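Local atomic coordinates of beta-N-acetylhexosaminidase (Mycobacterium smegmatis, PDB entry 4YYF), a protein that probably releases terminal non-reducing N-acetyl-D-hexosamine residues from N-acetyl-beta-D-hexosaminides by hydrolysis, as a member of glycoside hydrolase family 3. Residues Y302-A305 / D306-R310; A325-P328 / A329-R333; S260-A263 / S264-P267; A61-D65 / H66-G70. The protein carries 1 engineered substitution. All blocks are in the same frame, centred on the assembly; numbering follows the deposited sequence.

Contact 1. Residues Y302-A305 / D306-R310; sequences YGVA and DAVLR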
ATOM      1  N   TYR A 302      -5.256   6.793 -17.697  1.00 24.18           N
ATOM      2  CA  TYR A 302      -4.153   7.690 -17.352  1.00 25.60           C
ATOM      3  C   TYR A 302      -2.803   6.997 -17.478  1.00 26.54           C
ATOM      4  O   TYR A 302      -2.650   5.854 -17.037  1.00 25.55           O
ATOM      5  CB  TYR A 302      -4.313   8.199 -15.912  1.00 28.08           C
ATOM      6  CG  TYR A 302      -5.705   8.704 -15.598  1.00 30.27           C
ATOM      7  CD1 TYR A 302      -6.166   9.898 -16.126  1.00 32.99           C
ATOM      8  CD2 TYR A 302      -6.559   7.978 -14.780  1.00 31.35           C
ATOM      9  CE1 TYR A 302      -7.445  10.354 -15.847  1.00 41.72           C
ATOM     10  CE2 TYR A 302      -7.840   8.429 -14.492  1.00 35.99           C
ATOM     11  CZ  TYR A 302      -8.274   9.617 -15.025  1.00 41.68           C
ATOM     12  OH  TYR A 302      -9.549  10.063 -14.737  1.00 45.06           O
ATOM     13  N   GLY A 303      -1.823   7.702 -18.051  1.00 24.87           N
ATOM     14  CA  GLY A 303      -0.443   7.235 -18.057  1.00 22.50           C
ATOM     15  C   GLY A 303       0.132   7.335 -16.661  1.00 21.49           C
ATOM     16  O   GLY A 303      -0.495   7.930 -15.775  1.00 24.09           O
ATOM     17  N   VAL A 304       1.319   6.776 -16.443  1.00 17.07           N
ATOM     18  CA  VAL A 304       1.867   6.730 -15.086  1.00 19.01           C
ATOM     19  C   VAL A 304       2.040   8.106 -14.425  1.00 20.35           C
ATOM     20  O   VAL A 304       1.587   8.319 -13.297  1.00 19.68           O
ATOM     21  CB  VAL A 304       3.199   5.969 -15.023  1.00 19.76           C
ATOM     22  CG1 VAL A 304       3.683   5.910 -13.570  1.00 17.73           C
ATOM     23  CG2 VAL A 304       3.035   4.573 -15.572  1.00 27.24           C
ATOM     24  N   ALA A 305       2.667   9.044 -15.127  1.00 21.19           N
ATOM     25  CA  ALA A 305       2.911  10.362 -14.536  1.00 19.06           C
ATOM     26  C   ALA A 305       1.595  11.082 -14.186  1.00 20.63           C
ATOM     27  O   ALA A 305       1.465  11.673 -13.109  1.00 25.13           O
ATOM     28  CB  ALA A 305       3.782  11.210 -15.452  1.00 18.64           C
ATOM     29  N   ASP A 306       0.621  11.020 -15.086  1.00 22.92           N
ATOM     30  CA  ASP A 306      -0.677  11.636 -14.840  1.00 27.05           C
ATOM     31  C   ASP A 306      -1.394  10.967 -13.662  1.00 24.55           C
ATOM     32  O   ASP A 306      -2.003  11.646 -12.838  1.00 22.59           O
ATOM     33  CB  ASP A 306      -1.529  11.590 -16.120  1.00 32.94           C
ATOM     34  CG  ASP A 306      -2.899  12.251 -15.949  1.00 47.38           C
ATOM     35  OD1 ASP A 306      -3.080  13.097 -15.038  1.00 51.22           O
ATOM     36  OD2 ASP A 306      -3.800  11.922 -16.748  1.00 54.97           O
ATOM     37  N   ALA A 307      -1.299   9.640 -13.572  1.00 18.95           N
ATOM     38  CA  ALA A 307      -1.951   8.884 -12.499  1.00 19.37           C
ATOM     39  C   ALA A 307      -1.345   9.209 -11.143  1.00 21.89           C
ATOM     40  O   ALA A 307      -2.064   9.353 -10.141  1.00 18.54           O
ATOM     41  CB  ALA A 307      -1.849   7.389 -12.764  1.00 20.36           C
ATOM     42  N   VAL A 308      -0.021   9.308 -11.106  1.00 14.90           N
ATOM     43  CA  VAL A 308       0.675   9.666  -9.863  1.00 17.44           C
ATOM     44  C   VAL A 308       0.285  11.068  -9.423  1.00 20.57           C
ATOM     45  O   VAL A 308      -0.041  11.301  -8.253  1.00 19.02           O
ATOM     46  CB  VAL A 308       2.197   9.549 -10.031  1.00 17.28           C
ATOM     47  CG1 VAL A 308       2.928  10.195  -8.847  1.00 15.38           C
ATOM     48  CG2 VAL A 308       2.579   8.081 -10.176  1.00 16.93           C
ATOM     49  N   LEU A 309       0.293  12.003 -10.366  1.00 18.49           N
ATOM     50  CA  LEU A 309      -0.151  13.366 -10.081  1.00 20.40           C
ATOM     51  C   LEU A 309      -1.577  13.400  -9.514  1.00 22.21           C
ATOM     52  O   LEU A 309      -1.835  14.039  -8.489  1.00 22.13           O
ATOM     53  CB  LEU A 309      -0.071  14.227 -11.346  1.00 21.15           C
ATOM     54  CG  LEU A 309      -0.606  15.654 -11.187  1.00 24.89           C
ATOM     55  CD1 LEU A 309       0.006  16.315  -9.959  1.00 22.03           C
ATOM     56  CD2 LEU A 309      -0.359  16.515 -12.433  1.00 25.34           C
ATOM     57  N   ARG A 310      -2.504  12.726 -10.186  1.00 23.09           N
ATOM     58  CA  ARG A 310      -3.886  12.688  -9.723  1.00 24.84           C
ATOM     59  C   ARG A 310      -4.018  12.079  -8.325  1.00 22.89           C
ATOM     60  O   ARG A 310      -4.804  12.557  -7.506  1.00 21.70           O
ATOM     61  CB  ARG A 310      -4.768  11.939 -10.727  1.00 23.93           C
ATOM     62  CG  ARG A 310      -5.098  12.759 -11.972  1.00 24.73           C
ATOM     63  CD  ARG A 310      -5.595  11.888 -13.106  1.00 26.97           C
ATOM     64  NE  ARG A 310      -5.951  12.701 -14.272  1.00 35.84           N
ATOM     65  CZ  ARG A 310      -7.120  13.321 -14.419  1.00 38.50           C
ATOM     66  NH1 ARG A 310      -8.049  13.206 -13.479  1.00 39.73           N
ATOM     67  NH2 ARG A 310      -7.361  14.052 -15.502  1.00 32.95           N
TER
HETATM   68  O   HOH W   1      -2.486  10.475 -19.139  1.00 32.32           O
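A307 N, V308 N and L309 N donate to the carbonyl oxygens of G303, V304 and A305, each four residues back, and form the first turn of helix 304-314 with G303 as N-cap. Y302 precedes the cap, and its ring leans back on the turn. R310 is extended from CG to NE (chi3 178°), which lays CD and NE along this ring. R310 CD sits over one face in a CH-pi contact, 3.8 Å from the Y302 ring centroid. Y302 CE1 lies over one face of the R310 guanidinium, toward its rim, 3.2 Å from NE, with the two planes 27° apart. D306 OD2 comes to the ring edge instead, 3.2 Å from Y302 CD1, with the carboxylate nearly perpendicular to the ring. D306 and R310 are joined by a salt bridge, R310 NE to D306 OD1 at 3.0 Å. NE meets OD1 on the syn side but 32° out of the carboxylate plane. A water accepts from G303 N and donates to D306 OD2, at 3.1 Å from each. V304 CG1 packs 4.2 Å from V308 CG2. This is a helix start with glycine at the N-cap position and an i to i+4 salt bridge, on an outer helix of a TIM-type barrel.

Contact 2. Residues A325-P328 / A329-R333; sequences AEVP and AVLDR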
ATOM      1  N   ALA A 325      11.332   2.516 -14.598  1.00 17.44           N
ATOM      2  CA  ALA A 325      11.647   3.279 -15.820  1.00 21.68           C
ATOM      3  C   ALA A 325      11.023   4.675 -15.838  1.00 23.00           C
ATOM      4  O   ALA A 325      11.603   5.621 -16.365  1.00 20.99           O
ATOM      5  CB  ALA A 325      11.215   2.518 -17.069  1.00 19.66           C
ATOM      6  N   GLU A 326       9.830   4.801 -15.272  1.00 21.82           N
ATOM      7  CA  GLU A 326       9.069   6.041 -15.405  1.00 22.08           C
ATOM      8  C   GLU A 326       9.462   7.105 -14.382  1.00 21.25           C
ATOM      9  O   GLU A 326       8.976   8.235 -14.440  1.00 20.20           O
ATOM     10  CB  GLU A 326       7.569   5.750 -15.287  1.00 19.32           C
ATOM     11  CG  GLU A 326       7.016   4.825 -16.366  1.00 23.29           C
ATOM     12  CD  GLU A 326       7.266   3.346 -16.090  1.00 24.71           C
ATOM     13  OE1 GLU A 326       7.819   3.001 -15.016  1.00 19.71           O
ATOM     14  OE2 GLU A 326       6.906   2.521 -16.959  1.00 25.22           O
ATOM     15  N   VAL A 327      10.336   6.749 -13.445  1.00 15.79           N
ATOM     16  CA  VAL A 327      10.605   7.631 -12.308  1.00 17.25           C
ATOM     17  C   VAL A 327      11.061   9.053 -12.705  1.00 20.30           C
ATOM     18  O   VAL A 327      10.510  10.032 -12.215  1.00 17.38           O
ATOM     19  CB  VAL A 327      11.592   6.998 -11.307  1.00 17.73           C
ATOM     20  CG1 VAL A 327      12.108   8.050 -10.333  1.00 14.78           C
ATOM     21  CG2 VAL A 327      10.915   5.834 -10.552  1.00 12.76           C
ATOM     22  N   PRO A 328      12.048   9.170 -13.605  1.00 16.10           N
ATOM     23  CA  PRO A 328      12.422  10.562 -13.920  1.00 21.86           C
ATOM     24  C   PRO A 328      11.318  11.367 -14.625  1.00 23.49           C
ATOM     25  O   PRO A 328      11.210  12.564 -14.372  1.00 26.36           O
ATOM     26  CB  PRO A 328      13.658  10.415 -14.826  1.00 22.16           C
ATOM     27  CG  PRO A 328      13.686   8.982 -15.265  1.00 21.25           C
ATOM     28  CD  PRO A 328      12.958   8.187 -14.218  1.00 16.51           C
ATOM     29  N   ALA A 329      10.516  10.731 -15.474  1.00 23.16           N
ATOM     30  CA  ALA A 329       9.398  11.424 -16.126  1.00 25.96           C
ATOM     31  C   ALA A 329       8.323  11.808 -15.112  1.00 24.86           C
ATOM     32  O   ALA A 329       7.687  12.871 -15.212  1.00 22.22           O
ATOM     33  CB  ALA A 329       8.803  10.560 -17.215  1.00 26.06           C
ATOM     34  N   VAL A 330       8.105  10.932 -14.141  1.00 22.81           N
ATOM     35  CA  VAL A 330       7.132  11.208 -13.091  1.00 24.24           C
ATOM     36  C   VAL A 330       7.576  12.399 -12.243  1.00 19.95           C
ATOM     37  O   VAL A 330       6.805  13.323 -12.002  1.00 19.95           O
ATOM     38  CB  VAL A 330       6.869   9.957 -12.215  1.00 20.94           C
ATOM     39  CG1 VAL A 330       6.113  10.336 -10.939  1.00 19.63           C
ATOM     40  CG2 VAL A 330       6.082   8.921 -13.010  1.00 15.58           C
ATOM     41  N   LEU A 331       8.829  12.384 -11.808  1.00 20.19           N
ATOM     42  CA  LEU A 331       9.363  13.490 -11.022  1.00 20.58           C
ATOM     43  C   LEU A 331       9.324  14.806 -11.800  1.00 21.29           C
ATOM     44  O   LEU A 331       9.024  15.859 -11.238  1.00 21.64           O
ATOM     45  CB  LEU A 331      10.789  13.166 -10.565  1.00 17.08           C
ATOM     46  CG  LEU A 331      10.860  12.056  -9.507  1.00 17.64           C
ATOM     47  CD1 LEU A 331      12.313  11.666  -9.247  1.00 18.38           C
ATOM     48  CD2 LEU A 331      10.182  12.489  -8.202  1.00 17.68           C
ATOM     49  N   ASP A 332       9.628  14.748 -13.095  1.00 24.95           N
ATOM     50  CA  ASP A 332       9.495  15.921 -13.960  1.00 25.10           C
ATOM     51  C   ASP A 332       8.079  16.478 -13.940  1.00 26.30           C
ATOM     52  O   ASP A 332       7.873  17.689 -13.850  1.00 30.92           O
ATOM     53  CB  ASP A 332       9.866  15.574 -15.409  1.00 25.80           C
ATOM     54  CG  ASP A 332      11.356  15.468 -15.620  1.00 27.13           C
ATOM     55  OD1 ASP A 332      12.114  15.741 -14.669  1.00 28.84           O
ATOM     56  OD2 ASP A 332      11.770  15.118 -16.744  1.00 28.47           O
ATOM     57  N   ARG A 333       7.098  15.594 -14.034  1.00 21.69           N
ATOM     58  CA  ARG A 333       5.708  16.035 -14.098  1.00 22.14           C
ATOM     59  C   ARG A 333       5.270  16.608 -12.745  1.00 25.51           C
ATOM     60  O   ARG A 333       4.486  17.555 -12.678  1.00 27.03           O
ATOM     61  CB  ARG A 333       4.801  14.864 -14.512  1.00 25.05           C
ATOM     62  CG  ARG A 333       3.307  15.203 -14.621  1.00 24.90           C
ATOM     63  CD  ARG A 333       3.029  16.177 -15.768  1.00 26.02           C
ATOM     64  NE  ARG A 333       1.607  16.531 -15.900  1.00 29.34           N
ATOM     65  CZ  ARG A 333       1.048  17.622 -15.378  1.00 30.69           C
ATOM     66  NH1 ARG A 333       1.783  18.477 -14.681  1.00 28.22           N
ATOM     67  NH2 ARG A 333      -0.249  17.864 -15.554  1.00 29.87           N
TER
HETATM   68  O   HOH W   2      11.112   8.191 -17.162  1.00 21.52           O
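E326 O accepts from V330 N at 2.8 Å at the start of helix 327-340, an outer helix of the TIM-type barrel that follows strand 319-321. The next two carbonyls are used in the same i to i+4 pattern. V327 O takes L331 N at 2.9 Å, and P328 O takes D332 N at 3.0 Å. P328 N has no hydrogen to give. A329 N is served by a water, which accepts from it at 3.1 Å and donates to A325 O at 2.7 Å. This water links A325 to the first turn.

The polar side chains find their partners beyond these residues. E326 is bent at chi2 (81°), which carries its carboxylate away from the turn. OE1 of E326 is bonded to T323 OG1 and W321 NE1. R42 holds D332 through a salt bridge from NH1 to OD1, and its NH2 makes a weak hydrogen bond to P328 O. R333 pairs with E342 in a second salt bridge.

L331 also touches L45 and A46 of helix 41-46, and V330 touches V304 and V308 of helix 304-314. A methyl of V330, CG2, lies 4.2 Å from E326 CB. V327 and L331 run side by side and point the same way, with V327 CG1 3.8 Å from L331 CD1.

Contact 3. Residues S260-A263 / S264-P267; sequences SDPA and SLSP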
ATOM      1  N   SER A 260     -17.385   8.456 -11.287  1.00 34.49           N
ATOM      2  CA  SER A 260     -16.726   7.591 -12.262  1.00 31.17           C
ATOM      3  C   SER A 260     -15.205   7.599 -12.104  1.00 29.50           C
ATOM      4  O   SER A 260     -14.484   7.021 -12.921  1.00 29.15           O
ATOM      5  CB  SER A 260     -17.145   7.960 -13.695  1.00 35.34           C
ATOM      6  OG  SER A 260     -16.833   9.302 -14.015  1.00 35.41           O
ATOM      7  N   ASP A 261     -14.719   8.238 -11.045  1.00 27.54           N
ATOM      8  CA  ASP A 261     -13.282   8.269 -10.792  1.00 25.96           C
ATOM      9  C   ASP A 261     -12.865   7.039 -10.005  1.00 23.57           C
ATOM     10  O   ASP A 261     -13.579   6.609  -9.095  1.00 23.94           O
ATOM     11  CB  ASP A 261     -12.888   9.514  -9.996  1.00 28.37           C
ATOM     12  CG  ASP A 261     -13.073  10.799 -10.776  1.00 36.09           C
ATOM     13  OD1 ASP A 261     -12.999  10.775 -12.018  1.00 39.75           O
ATOM     14  OD2 ASP A 261     -13.286  11.842 -10.131  1.00 37.12           O
ATOM     15  N   PRO A 262     -11.701   6.469 -10.338  1.00 23.25           N
ATOM     16  CA  PRO A 262     -11.171   5.405  -9.479  1.00 19.44           C
ATOM     17  C   PRO A 262     -10.967   5.951  -8.067  1.00 21.12           C
ATOM     18  O   PRO A 262     -10.598   7.116  -7.916  1.00 21.41           O
ATOM     19  CB  PRO A 262      -9.820   5.078 -10.126  1.00 18.53           C
ATOM     20  CG  PRO A 262      -9.976   5.520 -11.565  1.00 18.47           C
ATOM     21  CD  PRO A 262     -10.812   6.770 -11.472  1.00 19.27           C
ATOM     22  N   ALA A 263     -11.209   5.141  -7.042  1.00 18.92           N
ATOM     23  CA  ALA A 263     -11.207   5.683  -5.684  1.00 17.34           C
ATOM     24  C   ALA A 263      -9.842   6.277  -5.317  1.00 20.68           C
ATOM     25  O   ALA A 263      -9.765   7.316  -4.676  1.00 19.68           O
ATOM     26  CB  ALA A 263     -11.651   4.623  -4.671  1.00 18.34           C
ATOM     27  N   SER A 264      -8.770   5.622  -5.761  1.00 20.10           N
ATOM     28  CA  SER A 264      -7.404   6.095  -5.539  1.00 19.38           C
ATOM     29  C   SER A 264      -7.116   7.496  -6.089  1.00 20.76           C
ATOM     30  O   SER A 264      -6.159   8.158  -5.650  1.00 18.63           O
ATOM     31  CB  SER A 264      -6.418   5.104  -6.160  1.00 18.82           C
ATOM     32  OG  SER A 264      -6.760   4.868  -7.518  1.00 18.32           O
ATOM     33  N   LEU A 265      -7.922   7.939  -7.050  1.00 18.49           N
ATOM     34  CA  LEU A 265      -7.701   9.231  -7.715  1.00 22.14           C
ATOM     35  C   LEU A 265      -8.785  10.261  -7.398  1.00 22.58           C
ATOM     36  O   LEU A 265      -8.893  11.289  -8.067  1.00 23.80           O
ATOM     37  CB  LEU A 265      -7.607   9.045  -9.238  1.00 23.78           C
ATOM     38  CG  LEU A 265      -6.639   7.982  -9.762  1.00 21.71           C
ATOM     39  CD1 LEU A 265      -6.552   8.054 -11.289  1.00 24.74           C
ATOM     40  CD2 LEU A 265      -5.251   8.101  -9.143  1.00 24.65           C
ATOM     41  N   SER A 266      -9.589   9.996  -6.376  1.00 21.67           N
ATOM     42  CA  SER A 266     -10.711  10.875  -6.054  1.00 22.12           C
ATOM     43  C   SER A 266     -10.499  11.517  -4.680  1.00 22.82           C
ATOM     44  O   SER A 266     -10.270  10.804  -3.685  1.00 19.97           O
ATOM     45  CB  SER A 266     -12.019  10.069  -6.107  1.00 23.01           C
ATOM     46  OG  SER A 266     -13.107  10.747  -5.506  1.00 25.60           O
ATOM     47  N   PRO A 267     -10.551  12.865  -4.612  1.00 23.40           N
ATOM     48  CA  PRO A 267     -10.384  13.557  -3.326  1.00 25.19           C
ATOM     49  C   PRO A 267     -11.410  13.098  -2.311  1.00 24.50           C
ATOM     50  O   PRO A 267     -11.117  13.052  -1.116  1.00 24.76           O
ATOM     51  CB  PRO A 267     -10.645  15.028  -3.678  1.00 23.76           C
ATOM     52  CG  PRO A 267     -10.238  15.138  -5.106  1.00 30.67           C
ATOM     53  CD  PRO A 267     -10.618  13.813  -5.742  1.00 30.94           C
TER
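This is a local contact in a tight turn, in the loop between strand 246-249 and helix 267-275. P262 O and A263 O each accept from the backbone N three residues on. L265 N lies 2.9 Å from P262 O. S266 N lies 3.2 Å from A263 O, and both bonds are fairly straight at the hydrogen. Both donors stand well above the carbonyl planes, by 51° at P262 O and 64° at A263 O, and so do not use a lone pair.

These two consecutive i to i+3 bonds make a short 3-10 turn. It leads directly to the N-cap of helix 267-275 at S266. There OG is anti to the backbone N of S266 (chi1 166°) and makes a weak hydrogen bond to A268 N. The loop thus brings the chain from an inner strand of the TIM-type barrel to the next outer helix.

The side-chain contacts are mostly between carbons. D261 CB packs on S266 CB at 4.0 Å, as the chain doubles back. On P262, the ring carbon CG is 4.3 Å from L265 CD1, and CB is 4.0 Å from S264 OG. The polar partner of the S264 hydroxyl is H251, through ND1. The carbonyl oxygen of S264 is bonded to the Y270 hydroxyl, and A263 pairs by backbone with M252. I298 of helix 296-299 packs on P262, S264 and L265, which are all buried.

Contact 4. Residues A61-D65 / H66-G70; sequences AVVAD and HHVGG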
ATOM      1  N   ALA A  61      20.262   1.457  -8.795  1.00 15.67           N
ATOM      2  CA  ALA A  61      20.224   2.664  -9.611  1.00 13.22           C
ATOM      3  C   ALA A  61      19.068   3.588  -9.232  1.00 14.77           C
ATOM      4  O   ALA A  61      19.257   4.798  -9.154  1.00 15.38           O
ATOM      5  CB  ALA A  61      20.188   2.317 -11.099  1.00 14.30           C
ATOM      6  N   VAL A  62      17.879   3.046  -8.982  1.00 10.40           N
ATOM      7  CA  VAL A  62      16.734   3.923  -8.718  1.00 12.50           C
ATOM      8  C   VAL A  62      16.885   4.640  -7.372  1.00 16.32           C
ATOM      9  O   VAL A  62      16.555   5.827  -7.250  1.00 14.85           O
ATOM     10  CB  VAL A  62      15.362   3.201  -8.881  1.00 13.65           C
ATOM     11  CG1 VAL A  62      15.018   2.357  -7.645  1.00 10.05           C
ATOM     12  CG2 VAL A  62      14.243   4.222  -9.147  1.00 14.17           C
ATOM     13  N   VAL A  63      17.438   3.943  -6.382  1.00 15.93           N
ATOM     14  CA  VAL A  63      17.652   4.525  -5.055  1.00 16.60           C
ATOM     15  C   VAL A  63      18.760   5.585  -5.063  1.00 19.78           C
ATOM     16  O   VAL A  63      18.564   6.698  -4.555  1.00 16.55           O
ATOM     17  CB  VAL A  63      17.926   3.437  -4.001  1.00 17.30           C
ATOM     18  CG1 VAL A  63      18.382   4.061  -2.666  1.00 16.13           C
ATOM     19  CG2 VAL A  63      16.677   2.576  -3.808  1.00 12.04           C
ATOM     20  N   ALA A  64      19.909   5.266  -5.660  1.00 16.50           N
ATOM     21  CA  ALA A  64      21.010   6.230  -5.696  1.00 16.77           C
ATOM     22  C   ALA A  64      20.758   7.398  -6.646  1.00 19.22           C
ATOM     23  O   ALA A  64      21.157   8.539  -6.373  1.00 15.86           O
ATOM     24  CB  ALA A  64      22.334   5.532  -6.052  1.00 17.31           C
ATOM     25  N   ASP A  65      20.106   7.137  -7.776  1.00 16.05           N
ATOM     26  CA  ASP A  65      19.994   8.185  -8.790  1.00 16.37           C
ATOM     27  C   ASP A  65      18.814   9.102  -8.545  1.00 18.04           C
ATOM     28  O   ASP A  65      18.851  10.277  -8.906  1.00 16.81           O
ATOM     29  CB  ASP A  65      19.878   7.587 -10.206  1.00 23.40           C
ATOM     30  CG  ASP A  65      21.110   6.804 -10.619  1.00 28.81           C
ATOM     31  OD1 ASP A  65      22.146   6.925  -9.944  1.00 29.99           O
ATOM     32  OD2 ASP A  65      21.038   6.062 -11.626  1.00 25.60           O
ATOM     33  N   HIS A  66      17.757   8.566  -7.951  1.00 15.36           N
ATOM     34  CA  HIS A  66      16.530   9.332  -7.802  1.00 17.38           C
ATOM     35  C   HIS A  66      16.034   9.462  -6.372  1.00 15.74           C
ATOM     36  O   HIS A  66      15.133  10.248  -6.115  1.00 16.42           O
ATOM     37  CB  HIS A  66      15.429   8.737  -8.698  1.00 14.91           C
ATOM     38  CG  HIS A  66      15.811   8.691 -10.137  1.00 17.31           C
ATOM     39  ND1 HIS A  66      15.838   9.826 -10.933  1.00 22.47           N
ATOM     40  CD2 HIS A  66      16.216   7.674 -10.936  1.00 18.69           C
ATOM     41  CE1 HIS A  66      16.239   9.504 -12.144  1.00 24.42           C
ATOM     42  NE2 HIS A  66      16.475   8.201 -12.178  1.00 23.15           N
ATOM     43  N   HIS A  67      16.605   8.698  -5.445  1.00 16.44           N
ATOM     44  CA  HIS A  67      16.220   8.820  -4.024  1.00 14.41           C
ATOM     45  C   HIS A  67      14.745   8.520  -3.782  1.00 15.53           C
ATOM     46  O   HIS A  67      14.105   9.154  -2.924  1.00 15.88           O
ATOM     47  CB  HIS A  67      16.543  10.207  -3.488  1.00 15.93           C
ATOM     48  CG  HIS A  67      17.968  10.600  -3.681  1.00 23.73           C
ATOM     49  ND1 HIS A  67      19.018   9.827  -3.228  1.00 25.80           N
ATOM     50  CD2 HIS A  67      18.530  11.673  -4.288  1.00 31.20           C
ATOM     51  CE1 HIS A  67      20.160  10.409  -3.545  1.00 30.94           C
ATOM     52  NE2 HIS A  67      19.892  11.529  -4.193  1.00 32.86           N
ATOM     53  N   VAL A  68      14.208   7.553  -4.519  1.00 15.71           N
ATOM     54  CA  VAL A  68      12.832   7.109  -4.273  1.00 15.50           C
ATOM     55  C   VAL A  68      12.702   6.586  -2.844  1.00 17.71           C
ATOM     56  O   VAL A  68      13.630   5.950  -2.301  1.00 15.49           O
ATOM     57  CB  VAL A  68      12.342   6.048  -5.292  1.00 12.05           C
ATOM     58  CG1 VAL A  68      12.227   6.643  -6.691  1.00 13.52           C
ATOM     59  CG2 VAL A  68      13.252   4.807  -5.292  1.00 13.12           C
ATOM     60  N   GLY A  69      11.566   6.874  -2.216  1.00 13.80           N
ATOM     61  CA  GLY A  69      11.388   6.535  -0.814  1.00 12.57           C
ATOM     62  C   GLY A  69      11.218   5.045  -0.595  1.00 15.13           C
ATOM     63  O   GLY A  69      11.557   4.515   0.467  1.00 12.91           O
ATOM     64  N   GLY A  70      10.689   4.354  -1.597  1.00 13.52           N
ATOM     65  CA  GLY A  70      10.420   2.939  -1.412  1.00 13.25           C
ATOM     66  C   GLY A  70      10.633   2.128  -2.663  1.00 12.12           C
ATOM     67  O   GLY A  70      10.479   2.627  -3.778  1.00 12.86           O
TER
HETATM   68  O   HOH W   3      18.889   7.472  -1.467  1.00 27.46           O
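V63 O is held by H67 N and by a water at the end of helix 56-66. H67 N donates to it at 2.9 Å, well bent, with the nitrogen above the carbonyl plane. The water donates to the same oxygen at 3.2 Å and is also 2.9 Å from H67 ND1, in the plane of the imidazole. A third approach comes from H67 CA, whose C-H contacts V63 O at 3.2 Å. The water joins the H67 ring to the last helical turn. The ring also reaches the next carbonyl, with H67 CE1 3.5 Å from A64 O. One residue earlier, H66 N donates to V62 O at 3.1 Å.

H67 is where the chain leaves the helix. Its phi is positive (60°), a left-handed conformation common just past a helix C-terminus. The chain then runs to strand 70-73, parallel to strand 49-52. The helix is therefore the crossover of a beta-alpha-beta unit in the TIM-type barrel.

V68 turns back onto the helix. Its CG2 stands between its backbone N and carbonyl carbon (chi1 -66°, measured to CG1), which brings this methyl to both valines of the helix. It lies 3.8 Å from V62 CG1 and a little farther from V63 CG2. The side chains of V62 and V68 cross at about a right angle. D65 CB sits over a face of the H66 ring in a CH-pi contact, 4.1 Å from the ring centroid and 27° off the normal. The H66 side chain also packs on V327 and P328 of helix 327-340.

Overall arrangement
The four contacts follow the chain in the order 4, 3, 1, 2, all within one TIM-type barrel. In space they form a row of neighbours. Contact 4 touches contact 2 where V62 CG2 lies 4.0 Å from V327 CG2. Contact 2 touches contact 1, with A305 CA 3.8 Å from V330 CG2 and L309 CD2 3.4 Å from R333 NH2. Contact 1 touches contact 3, as L265 CD1 packs 3.5 Å from Y302 CE2. The ends of the row, contacts 3 and 4, have centres about 28 Å apart. The sodium ion at A347 and S351 lies about 11 Å from the L309 side chain and about 13 Å from that of L265.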